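Local structure of polyporopepsin (1WKR) at residues S45-T49 with E72-T76; T215-L219 with L291-D295; V12-V16 with S28-D32. The protein cleaves peptide bonds within proteins as a pepsin-family aspartic endopeptidase of broad specificity that clots milk. All blocks are in the same frame, centred on the assembly; numbering follows the deposited sequence.

Interaction 1: residues S45-T49 with E72-T76; sequences SYVKT and EYTDT
Tyr46 meets Tyr73 with the edge of its ring and Asp75 with its hydroxyl. The edge points at the face of Tyr73 in a T-shaped stack, with CE2 of Tyr46 over the centre of the Tyr73 ring, 3.8 Å from Tyr73 CG, and the planes 64° apart. Beyond that edge the phenol reaches Asp75, where Tyr46 OH donates to Asp75 OD2 at 2.6 Å on the anti side, 22° out of the carboxylate plane. The tyrosine can do both because its CG stands anti to the backbone N (chi1 -179°), which carries the ring across to strand 67-79. Farther along the loop, Lys48 crosses Tyr73 at about a right angle; its extended chain brings NZ to Tyr73 OH as a donor, 3.0 Å away.

A water shares the same carboxylate oxygen. It donates to Asp75 OD2 at 2.6 Å and to Val47 O at 2.8 Å, and accepts from Thr49 OG1, a hydroxyl that is in turn hydrogen-bonded to Ser22 N. Asp75 OD1 is held by Thr76 N at 2.8 Å and by Thr51 OG1, which together fix the rotation of the carboxylate. Both tyrosines pack on Val91 of strand 82-96, and Ser52 OG binds the Tyr46 hydroxyl. The contact thus fastens the loop between strands 39-40 and 53-55 onto the outer part of the N-terminal lobe, away from the catalytic aspartates. With donors directed at both of its oxygens, Asp75 is probably ionised although buried, while the neighbouring Lys48 ammonium probably polarises the Tyr73 hydroxyl.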
ATOM      1  N   SER A  45      23.023   2.776   7.388  1.00  6.89           N
ATOM      2  CA  SER A  45      23.168   2.232   8.717  1.00  7.46           C
ATOM      3  C   SER A  45      22.318   3.112   9.691  1.00  6.79           C
ATOM      4  O   SER A  45      22.211   4.304   9.524  1.00  7.00           O
ATOM      5  CB  SER A  45      24.627   2.320   9.148  1.00  7.69           C
ATOM      6  OG  SER A  45      25.431   1.563   8.263  1.00  9.16           O
ATOM      7  N   TYR A  46      21.866   2.422  10.725  1.00  6.02           N
ATOM      8  CA  TYR A  46      21.154   3.115  11.822  1.00  6.29           C
ATOM      9  C   TYR A  46      22.144   4.029  12.559  1.00  6.24           C
ATOM     10  O   TYR A  46      23.106   3.549  13.161  1.00  8.63           O
ATOM     11  CB  TYR A  46      20.594   2.104  12.785  1.00  6.31           C
ATOM     12  CG  TYR A  46      19.817   2.632  13.966  1.00  5.56           C
ATOM     13  CD1 TYR A  46      19.034   3.779  13.881  1.00  5.25           C
ATOM     14  CD2 TYR A  46      19.833   1.929  15.170  1.00  6.20           C
ATOM     15  CE1 TYR A  46      18.308   4.232  14.977  1.00  6.05           C
ATOM     16  CE2 TYR A  46      19.107   2.375  16.251  1.00  5.14           C
ATOM     17  CZ  TYR A  46      18.369   3.481  16.137  1.00  5.41           C
ATOM     18  OH  TYR A  46      17.613   3.858  17.269  1.00  6.78           O
ATOM     19  N   VAL A  47      21.868   5.312  12.546  1.00  6.20           N
ATOM     20  CA  VAL A  47      22.715   6.316  13.271  1.00  6.87           C
ATOM     21  C   VAL A  47      22.140   6.471  14.648  1.00  5.82           C
ATOM     22  O   VAL A  47      20.977   6.987  14.833  1.00  7.04           O
ATOM     23  CB  VAL A  47      22.714   7.584  12.518  1.00  6.80           C
ATOM     24  CG1 VAL A  47      23.588   8.611  13.299  1.00  8.12           C
ATOM     25  CG2 VAL A  47      23.330   7.344  11.098  1.00  7.69           C
ATOM     26  N   LYS A  48      22.836   6.038  15.682  1.00  6.50           N
ATOM     27  CA  LYS A  48      22.364   6.022  17.060  1.00  6.87           C
ATOM     28  C   LYS A  48      22.705   7.331  17.727  1.00  7.78           C
ATOM     29  O   LYS A  48      23.881   7.773  17.808  1.00  9.58           O
ATOM     30  CB  LYS A  48      23.021   4.873  17.817  1.00  7.37           C
ATOM     31  CG  LYS A  48      22.486   3.543  17.257  1.00  8.41           C
ATOM     32  CD  LYS A  48      23.090   2.365  18.095  1.00  9.38           C
ATOM     33  CE  LYS A  48      22.576   1.008  17.558  1.00 10.05           C
ATOM     34  NZ  LYS A  48      23.178  -0.098  18.381  1.00 12.54           N
ATOM     35  N   THR A  49      21.700   8.034  18.230  1.00  8.67           N
ATOM     36  CA  THR A  49      21.848   9.283  18.933  1.00  7.86           C
ATOM     37  C   THR A  49      21.295   9.110  20.303  1.00  8.55           C
ATOM     38  O   THR A  49      20.884   8.053  20.745  1.00  9.21           O
ATOM     39  CB  THR A  49      21.085  10.417  18.206  1.00  7.80           C
ATOM     40  OG1 THR A  49      19.648  10.121  18.250  1.00  7.79           O
ATOM     41  CG2 THR A  49      21.510  10.538  16.766  1.00  9.74           C
ATOM     42  N   GLU A  72      14.860  -4.626  17.923  1.00  5.79           N
ATOM     43  CA  GLU A  72      13.896  -3.527  18.162  1.00  5.79           C
ATOM     44  C   GLU A  72      14.502  -2.471  19.041  1.00  6.01           C
ATOM     45  O   GLU A  72      15.100  -2.817  20.125  1.00  7.69           O
ATOM     46  CB  GLU A  72      12.624  -4.085  18.732  1.00  6.60           C
ATOM     47  CG  GLU A  72      11.417  -3.158  18.677  1.00  6.24           C
ATOM     48  CD  GLU A  72      10.851  -3.015  17.270  1.00  5.50           C
ATOM     49  OE1 GLU A  72      11.198  -3.720  16.323  1.00  6.02           O
ATOM     50  OE2 GLU A  72       9.887  -2.127  17.108  1.00  5.85           O
ATOM     51  N   TYR A  73      14.334  -1.223  18.751  1.00  6.50           N
ATOM     52  CA  TYR A  73      14.768  -0.042  19.520  1.00  5.47           C
ATOM     53  C   TYR A  73      13.597   0.855  19.734  1.00  5.96           C
ATOM     54  O   TYR A  73      12.588   0.747  19.046  1.00  6.76           O
ATOM     55  CB  TYR A  73      15.829   0.708  18.735  1.00  6.48           C
ATOM     56  CG  TYR A  73      17.150   0.026  18.572  1.00  6.78           C
ATOM     57  CD1 TYR A  73      17.345  -0.928  17.609  1.00  8.26           C
ATOM     58  CD2 TYR A  73      18.219   0.300  19.458  1.00  7.54           C
ATOM     59  CE1 TYR A  73      18.576  -1.581  17.441  1.00  8.74           C
ATOM     60  CE2 TYR A  73      19.471  -0.365  19.300  1.00  9.01           C
ATOM     61  CZ  TYR A  73      19.580  -1.268  18.292  1.00  7.08           C
ATOM     62  OH  TYR A  73      20.818  -1.917  18.196  1.00 10.47           O
ATOM     63  N   THR A  74      13.719   1.859  20.629  1.00  5.93           N
ATOM     64  CA  THR A  74      12.869   3.027  20.595  1.00  6.99           C
ATOM     65  C   THR A  74      13.684   4.216  20.161  1.00  6.76           C
ATOM     66  O   THR A  74      14.919   4.300  20.447  1.00  6.86           O
ATOM     67  CB  THR A  74      12.081   3.256  21.836  1.00  7.08           C
ATOM     68  OG1 THR A  74      13.026   3.494  22.934  1.00  9.58           O
ATOM     69  CG2 THR A  74      11.212   2.118  22.244  1.00  8.46           C
ATOM     70  N   ASP A  75      13.081   5.180  19.513  1.00  5.67           N
ATOM     71  CA  ASP A  75      13.778   6.361  19.050  1.00  5.60           C
ATOM     72  C   ASP A  75      12.770   7.455  18.698  1.00  5.96           C
ATOM     73  O   ASP A  75      11.529   7.184  18.652  1.00  6.33           O
ATOM     74  CB  ASP A  75      14.666   6.023  17.819  1.00  6.69           C
ATOM     75  CG  ASP A  75      15.936   6.865  17.790  1.00  6.03           C
ATOM     76  OD1 ASP A  75      15.918   8.030  18.158  1.00  7.00           O
ATOM     77  OD2 ASP A  75      16.955   6.370  17.230  1.00  7.76           O
ATOM     78  N   THR A  76      13.232   8.652  18.475  1.00  5.89           N
ATOM     79  CA  THR A  76      12.366   9.773  18.065  1.00  6.47           C
ATOM     80  C   THR A  76      12.243   9.716  16.570  1.00  6.28           C
ATOM     81  O   THR A  76      13.243   9.734  15.832  1.00  6.87           O
ATOM     82  CB  THR A  76      12.974  11.084  18.512  1.00  7.32           C
ATOM     83  OG1 THR A  76      12.904  11.098  19.949  1.00  8.91           O
ATOM     84  CG2 THR A  76      12.172  12.287  18.021  1.00  7.81           C
TER
HETATM   85  O   HOH W   1      19.163   7.751  16.893  1.00  8.03           O

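Interaction 2: residues T215-L219 with L291-D295; sequences TTLTL and LIVGD
Leu217 lies against Ile292 just before the parallel bridges Thr218-Val293 and Leu219-Gly294, its CD2 4.0 Å from Ile292 CB and its CB 3.4 Å from Ile292 O. Ile292 has CG1 between its backbone N and carbonyl carbon (chi1 55°), and CD1 at the end of that branch reaches the side chain of Thr218, which it crosses obliquely, at 4.1 Å from Thr218 OG1. The polar end of Thr218 has its own partner, Thr311 OG1.

Strand 218-220 also pairs antiparallel with strand 306-308, which runs parallel to strand 207-211 ahead of the catalytic Asp212: this is the psi-loop arrangement of the C-terminal lobe of pepsin-like proteases.

On the sheet face that carries Leu219, the leucine folds over backbone instead of another side chain. With its CG anti to the carbonyl carbon (chi1 -63°), Leu219 CD2 is brought onto Gly294, 3.5 Å from Gly294 C; with no side chain on the glycine, the methyl rests directly on the main chain.

Between the two faces Thr218 N donates to Ile292 O at 3.0 Å and Gly294 N to Thr218 O at 2.9 Å, so one residue clasps the other strand through both its amide and its carbonyl. The loop before the strand faces the substrate cleft: Thr216 hydrogen-bonds the backbone of the bound pepstatin, and Leu217, like Leu219 on the strand, packs on the inhibitor's side chains, whereas Val293 turns to Tyr228 of helix 222-232.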
ATOM      1  N   THR A 215       1.609  -3.173  -1.881  1.00  3.48           N
ATOM      2  CA  THR A 215       1.550  -4.177  -2.981  1.00  4.01           C
ATOM      3  C   THR A 215       1.449  -3.373  -4.266  1.00  3.70           C
ATOM      4  O   THR A 215       0.587  -2.504  -4.399  1.00  3.65           O
ATOM      5  CB  THR A 215       0.358  -5.102  -2.814  1.00  4.10           C
ATOM      6  OG1 THR A 215       0.605  -5.990  -1.711  1.00  5.42           O
ATOM      7  CG2 THR A 215       0.130  -5.982  -4.032  1.00  5.70           C
ATOM      8  N   THR A 216       2.307  -3.652  -5.246  1.00  3.76           N
ATOM      9  CA  THR A 216       2.318  -2.857  -6.465  1.00  3.97           C
ATOM     10  C   THR A 216       1.032  -3.066  -7.267  1.00  3.80           C
ATOM     11  O   THR A 216       0.331  -2.124  -7.664  1.00  4.36           O
ATOM     12  CB  THR A 216       3.503  -3.215  -7.360  1.00  4.37           C
ATOM     13  OG1 THR A 216       4.708  -3.159  -6.595  1.00  4.78           O
ATOM     14  CG2 THR A 216       3.626  -2.247  -8.537  1.00  5.71           C
ATOM     15  N   LEU A 217       0.762  -4.317  -7.613  1.00  3.64           N
ATOM     16  CA  LEU A 217      -0.291  -4.675  -8.533  1.00  3.56           C
ATOM     17  C   LEU A 217      -1.663  -4.684  -7.846  1.00  3.33           C
ATOM     18  O   LEU A 217      -1.764  -4.638  -6.626  1.00  4.48           O
ATOM     19  CB  LEU A 217       0.018  -6.078  -9.130  1.00  4.35           C
ATOM     20  CG  LEU A 217       1.315  -6.147  -9.932  1.00  4.26           C
ATOM     21  CD1 LEU A 217       1.421  -7.505 -10.629  1.00  5.56           C
ATOM     22  CD2 LEU A 217       1.479  -5.034 -10.989  1.00  5.25           C
ATOM     23  N   THR A 218      -2.706  -4.703  -8.671  1.00  3.64           N
ATOM     24  CA  THR A 218      -4.042  -4.940  -8.205  1.00  3.48           C
ATOM     25  C   THR A 218      -4.263  -6.446  -8.318  1.00  3.55           C
ATOM     26  O   THR A 218      -4.430  -6.962  -9.482  1.00  4.42           O
ATOM     27  CB  THR A 218      -5.013  -4.083  -9.004  1.00  3.95           C
ATOM     28  OG1 THR A 218      -4.699  -2.698  -8.736  1.00  5.01           O
ATOM     29  CG2 THR A 218      -6.476  -4.297  -8.616  1.00  5.68           C
ATOM     30  N   LEU A 219      -4.117  -7.167  -7.235  1.00  3.60           N
ATOM     31  CA  LEU A 219      -4.097  -8.621  -7.277  1.00  4.36           C
ATOM     32  C   LEU A 219      -5.453  -9.195  -6.959  1.00  3.79           C
ATOM     33  O   LEU A 219      -6.158  -8.742  -6.034  1.00  4.63           O
ATOM     34  CB  LEU A 219      -3.067  -9.174  -6.265  1.00  5.04           C
ATOM     35  CG  LEU A 219      -1.605  -8.794  -6.499  1.00  3.48           C
ATOM     36  CD1 LEU A 219      -0.736  -9.409  -5.373  1.00  5.98           C
ATOM     37  CD2 LEU A 219      -1.153  -9.284  -7.871  1.00  5.36           C
ATOM     38  N   LEU A 291      -0.491  -5.110 -18.322  1.00  4.89           N
ATOM     39  CA  LEU A 291      -1.554  -4.906 -17.346  1.00  4.63           C
ATOM     40  C   LEU A 291      -1.067  -4.990 -15.944  1.00  4.03           C
ATOM     41  O   LEU A 291      -0.161  -5.788 -15.605  1.00  5.37           O
ATOM     42  CB  LEU A 291      -2.699  -5.855 -17.567  1.00  5.05           C
ATOM     43  CG  LEU A 291      -3.265  -5.934 -18.993  1.00  4.61           C
ATOM     44  CD1 LEU A 291      -4.455  -6.854 -19.060  1.00  5.74           C
ATOM     45  CD2 LEU A 291      -3.598  -4.524 -19.496  1.00  4.94           C
ATOM     46  N   ILE A 292      -1.697  -4.204 -15.053  1.00  4.18           N
ATOM     47  CA  ILE A 292      -1.325  -4.199 -13.628  1.00  3.89           C
ATOM     48  C   ILE A 292      -2.273  -4.996 -12.760  1.00  4.34           C
ATOM     49  O   ILE A 292      -2.087  -5.020 -11.552  1.00  4.21           O
ATOM     50  CB  ILE A 292      -1.037  -2.764 -13.091  1.00  4.42           C
ATOM     51  CG1 ILE A 292      -2.203  -1.765 -13.317  1.00  4.55           C
ATOM     52  CG2 ILE A 292       0.233  -2.239 -13.745  1.00  4.77           C
ATOM     53  CD1 ILE A 292      -3.471  -2.139 -12.591  1.00  5.11           C
ATOM     54  N   VAL A 293      -3.241  -5.658 -13.359  1.00  3.70           N
ATOM     55  CA  VAL A 293      -4.061  -6.659 -12.662  1.00  4.32           C
ATOM     56  C   VAL A 293      -3.311  -7.947 -12.668  1.00  4.07           C
ATOM     57  O   VAL A 293      -2.939  -8.442 -13.769  1.00  4.72           O
ATOM     58  CB  VAL A 293      -5.461  -6.781 -13.308  1.00  5.31           C
ATOM     59  CG1 VAL A 293      -6.250  -7.904 -12.635  1.00  5.92           C
ATOM     60  CG2 VAL A 293      -6.189  -5.459 -13.196  1.00  8.33           C
ATOM     61  N   GLY A 294      -3.030  -8.508 -11.515  1.00  4.18           N
ATOM     62  CA  GLY A 294      -2.249  -9.739 -11.364  1.00  4.51           C
ATOM     63  C   GLY A 294      -2.900 -10.791 -10.565  1.00  4.47           C
ATOM     64  O   GLY A 294      -3.979 -10.560  -9.985  1.00  4.81           O
ATOM     65  N   ASP A 295      -2.265 -11.935 -10.482  1.00  4.61           N
ATOM     66  CA  ASP A 295      -2.770 -13.100  -9.788  1.00  5.27           C
ATOM     67  C   ASP A 295      -2.299 -13.065  -8.370  1.00  4.73           C
ATOM     68  O   ASP A 295      -1.071 -13.054  -8.102  1.00  5.80           O
ATOM     69  CB  ASP A 295      -2.284 -14.371 -10.517  1.00  4.76           C
ATOM     70  CG  ASP A 295      -3.042 -15.630 -10.112  1.00  5.85           C
ATOM     71  OD1 ASP A 295      -3.495 -15.751  -8.978  1.00  5.53           O
ATOM     72  OD2 ASP A 295      -3.276 -16.523 -11.000  1.00  6.76           O
TER

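Interaction 3: residues V12-V16 with S28-D32; sequences VDYVV and SLLVD
Val15 and Leu30, CA atoms 4.3 Å apart, form a non-hydrogen-bonded antiparallel pair at the open end of the hairpin made by strands 14-20 and 25-32, in the buried core. Next to them Val16 and Leu29 are the hydrogen-bonded pair: Val16 N donates to Leu29 O and Leu29 N to Val16 O, each at 2.9 Å. Val31 N adds a nearly straight bond to Tyr14 O at 2.8 Å. Strands 14-16 and 28-32 are strongly twisted, with 127° between their directions, and at Tyr14 N a water bridges to Val31 O.

Strand 25-32 is the one that delivers Asp32, the catalytic aspartate of the N-terminal lobe. On its other side it runs parallel to strand 103-106, which pairs antiparallel with strand 39-40 in the psi-loop topology of this family.

Side chains grip on both sheet faces. On the Val15 side, Ser28 OG stands anti to the backbone N (chi1 -178°), which lays it alongside Val15, 3.3 Å from Val15 CB. Asp13 crosses Leu30 at about a right angle, setting its CB 3.5 Å from Leu30 CD1, while its OD1 is bonded to Gln10 NE2. On the Val16 face the methyls Val16 CG1 and Val31 CG2 meet at 3.7 Å, again crosswise. Leu30 also packs on the bound pepstatin; Asp32 OD1 binds the inhibitor's modified side chain and Gly34 N, and Asp32 OD2 is bonded to Ser35 OG.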
ATOM      1  N   VAL A  12       6.991   1.004  -8.266  1.00  5.33           N
ATOM      2  CA  VAL A  12       6.589  -0.233  -7.572  1.00  5.14           C
ATOM      3  C   VAL A  12       6.137   0.030  -6.152  1.00  4.53           C
ATOM      4  O   VAL A  12       5.529  -0.837  -5.506  1.00  4.92           O
ATOM      5  CB  VAL A  12       7.676  -1.323  -7.641  1.00  5.41           C
ATOM      6  CG1 VAL A  12       7.941  -1.709  -9.138  1.00  7.16           C
ATOM      7  CG2 VAL A  12       8.986  -0.918  -6.997  1.00  7.36           C
ATOM      8  N   ASP A  13       6.508   1.179  -5.597  1.00  4.43           N
ATOM      9  CA  ASP A  13       6.144   1.539  -4.208  1.00  4.35           C
ATOM     10  C   ASP A  13       6.169   3.033  -4.096  1.00  4.45           C
ATOM     11  O   ASP A  13       6.638   3.719  -5.028  1.00  5.24           O
ATOM     12  CB  ASP A  13       7.105   0.850  -3.193  1.00  6.11           C
ATOM     13  CG  ASP A  13       8.552   1.188  -3.468  1.00  6.75           C
ATOM     14  OD1 ASP A  13       8.931   2.326  -3.447  1.00  8.20           O
ATOM     15  OD2 ASP A  13       9.340   0.169  -3.635  1.00  9.76           O
ATOM     16  N   TYR A  14       5.661   3.552  -2.981  1.00  4.55           N
ATOM     17  CA  TYR A  14       5.855   4.951  -2.586  1.00  4.14           C
ATOM     18  C   TYR A  14       6.731   4.986  -1.339  1.00  4.57           C
ATOM     19  O   TYR A  14       6.641   4.092  -0.481  1.00  5.08           O
ATOM     20  CB  TYR A  14       4.497   5.611  -2.188  1.00  4.19           C
ATOM     21  CG  TYR A  14       3.841   6.346  -3.342  1.00  3.25           C
ATOM     22  CD1 TYR A  14       3.049   5.652  -4.282  1.00  4.24           C
ATOM     23  CD2 TYR A  14       3.960   7.721  -3.460  1.00  4.27           C
ATOM     24  CE1 TYR A  14       2.431   6.359  -5.345  1.00  3.91           C
ATOM     25  CE2 TYR A  14       3.324   8.413  -4.466  1.00  4.44           C
ATOM     26  CZ  TYR A  14       2.541   7.730  -5.388  1.00  3.69           C
ATOM     27  OH  TYR A  14       1.900   8.416  -6.390  1.00  4.58           O
ATOM     28  N   VAL A  15       7.540   6.057  -1.239  1.00  4.72           N
ATOM     29  CA  VAL A  15       8.341   6.294  -0.053  1.00  5.24           C
ATOM     30  C   VAL A  15       8.059   7.649   0.499  1.00  5.70           C
ATOM     31  O   VAL A  15       7.556   8.570  -0.143  1.00  6.33           O
ATOM     32  CB  VAL A  15       9.847   6.212  -0.361  1.00  5.78           C
ATOM     33  CG1 VAL A  15      10.207   4.752  -0.647  1.00  6.91           C
ATOM     34  CG2 VAL A  15      10.271   7.135  -1.511  1.00  6.22           C
ATOM     35  N   VAL A  16       8.379   7.806   1.797  1.00  5.21           N
ATOM     36  CA  VAL A  16       8.382   9.094   2.476  1.00  5.85           C
ATOM     37  C   VAL A  16       9.718   9.205   3.192  1.00  5.86           C
ATOM     38  O   VAL A  16      10.308   8.251   3.655  1.00  6.20           O
ATOM     39  CB  VAL A  16       7.225   9.284   3.488  1.00  7.21           C
ATOM     40  CG1 VAL A  16       5.892   9.379   2.804  1.00  8.20           C
ATOM     41  CG2 VAL A  16       7.202   8.134   4.498  1.00  9.14           C
ATOM     42  N   SER A  28      14.573   6.839   3.780  1.00  5.87           N
ATOM     43  CA  SER A  28      13.446   6.819   2.815  1.00  6.19           C
ATOM     44  C   SER A  28      12.702   5.507   3.054  1.00  5.59           C
ATOM     45  O   SER A  28      13.206   4.439   2.720  1.00  6.14           O
ATOM     46  CB  SER A  28      14.025   6.945   1.441  1.00  6.51           C
ATOM     47  OG  SER A  28      12.944   6.976   0.512  1.00  6.98           O
ATOM     48  N   LEU A  29      11.517   5.583   3.670  1.00  5.37           N
ATOM     49  CA  LEU A  29      10.787   4.414   4.083  1.00  5.01           C
ATOM     50  C   LEU A  29       9.601   4.186   3.203  1.00  4.39           C
ATOM     51  O   LEU A  29       8.848   5.104   2.827  1.00  5.16           O
ATOM     52  CB  LEU A  29      10.317   4.540   5.532  1.00  5.40           C
ATOM     53  CG  LEU A  29      11.462   4.744   6.586  1.00  5.43           C
ATOM     54  CD1 LEU A  29      10.894   4.533   7.958  1.00  6.24           C
ATOM     55  CD2 LEU A  29      12.608   3.695   6.395  1.00  6.99           C
ATOM     56  N   LEU A  30       9.370   2.895   2.875  1.00  4.85           N
ATOM     57  CA  LEU A  30       8.286   2.474   1.988  1.00  5.08           C
ATOM     58  C   LEU A  30       6.952   2.563   2.727  1.00  4.85           C
ATOM     59  O   LEU A  30       6.793   2.013   3.818  1.00  5.46           O
ATOM     60  CB  LEU A  30       8.605   1.047   1.555  1.00  5.19           C
ATOM     61  CG  LEU A  30       7.738   0.429   0.426  1.00  4.26           C
ATOM     62  CD1 LEU A  30       8.530  -0.651  -0.316  1.00  6.10           C
ATOM     63  CD2 LEU A  30       6.442  -0.190   0.991  1.00  5.87           C
ATOM     64  N   VAL A  31       5.996   3.243   2.130  1.00  4.56           N
ATOM     65  CA  VAL A  31       4.672   3.433   2.751  1.00  4.43           C
ATOM     66  C   VAL A  31       3.866   2.146   2.642  1.00  4.24           C
ATOM     67  O   VAL A  31       3.457   1.743   1.537  1.00  4.14           O
ATOM     68  CB  VAL A  31       3.898   4.567   2.099  1.00  4.73           C
ATOM     69  CG1 VAL A  31       2.480   4.685   2.664  1.00  5.92           C
ATOM     70  CG2 VAL A  31       4.670   5.887   2.237  1.00  6.07           C
ATOM     71  N   ASP A  32       3.607   1.484   3.792  1.00  3.75           N
ATOM     72  CA  ASP A  32       2.952   0.162   3.738  1.00  3.70           C
ATOM     73  C   ASP A  32       1.762   0.071   4.674  1.00  3.56           C
ATOM     74  O   ASP A  32       1.893  -0.086   5.878  1.00  4.06           O
ATOM     75  CB  ASP A  32       4.001  -0.911   4.098  1.00  4.59           C
ATOM     76  CG  ASP A  32       3.590  -2.286   3.755  1.00  3.97           C
ATOM     77  OD1 ASP A  32       2.565  -2.461   3.010  1.00  4.80           O
ATOM     78  OD2 ASP A  32       4.228  -3.281   4.197  1.00  5.18           O
TER
HETATM   79  O   HOH W   2       4.244   1.787  -1.229  1.00  6.60           O

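Interactions 2 and 3 approach the active site from the two lobes, interaction 3 supplying Asp32 itself, with centres about 17 Å apart. They touch directly where Thr216 OG1 is probably hydrogen-bonded to Val12 O, 2.7 Å away, and both reach the bound pepstatin. The Leu30 side chain of interaction 3 is about 7 Å from that of Asp212; from interaction 2, the Leu219 side chain is about 8 Å from that of Asp212 and about 11 Å from that of Asp32. Interaction 1 stands apart, its centre about 19 Å from that of interaction 3 and 34 Å from that of interaction 2. It is nevertheless tied to interaction 3 through the sheet, since strands 67-79 and 14-20 are neighbours.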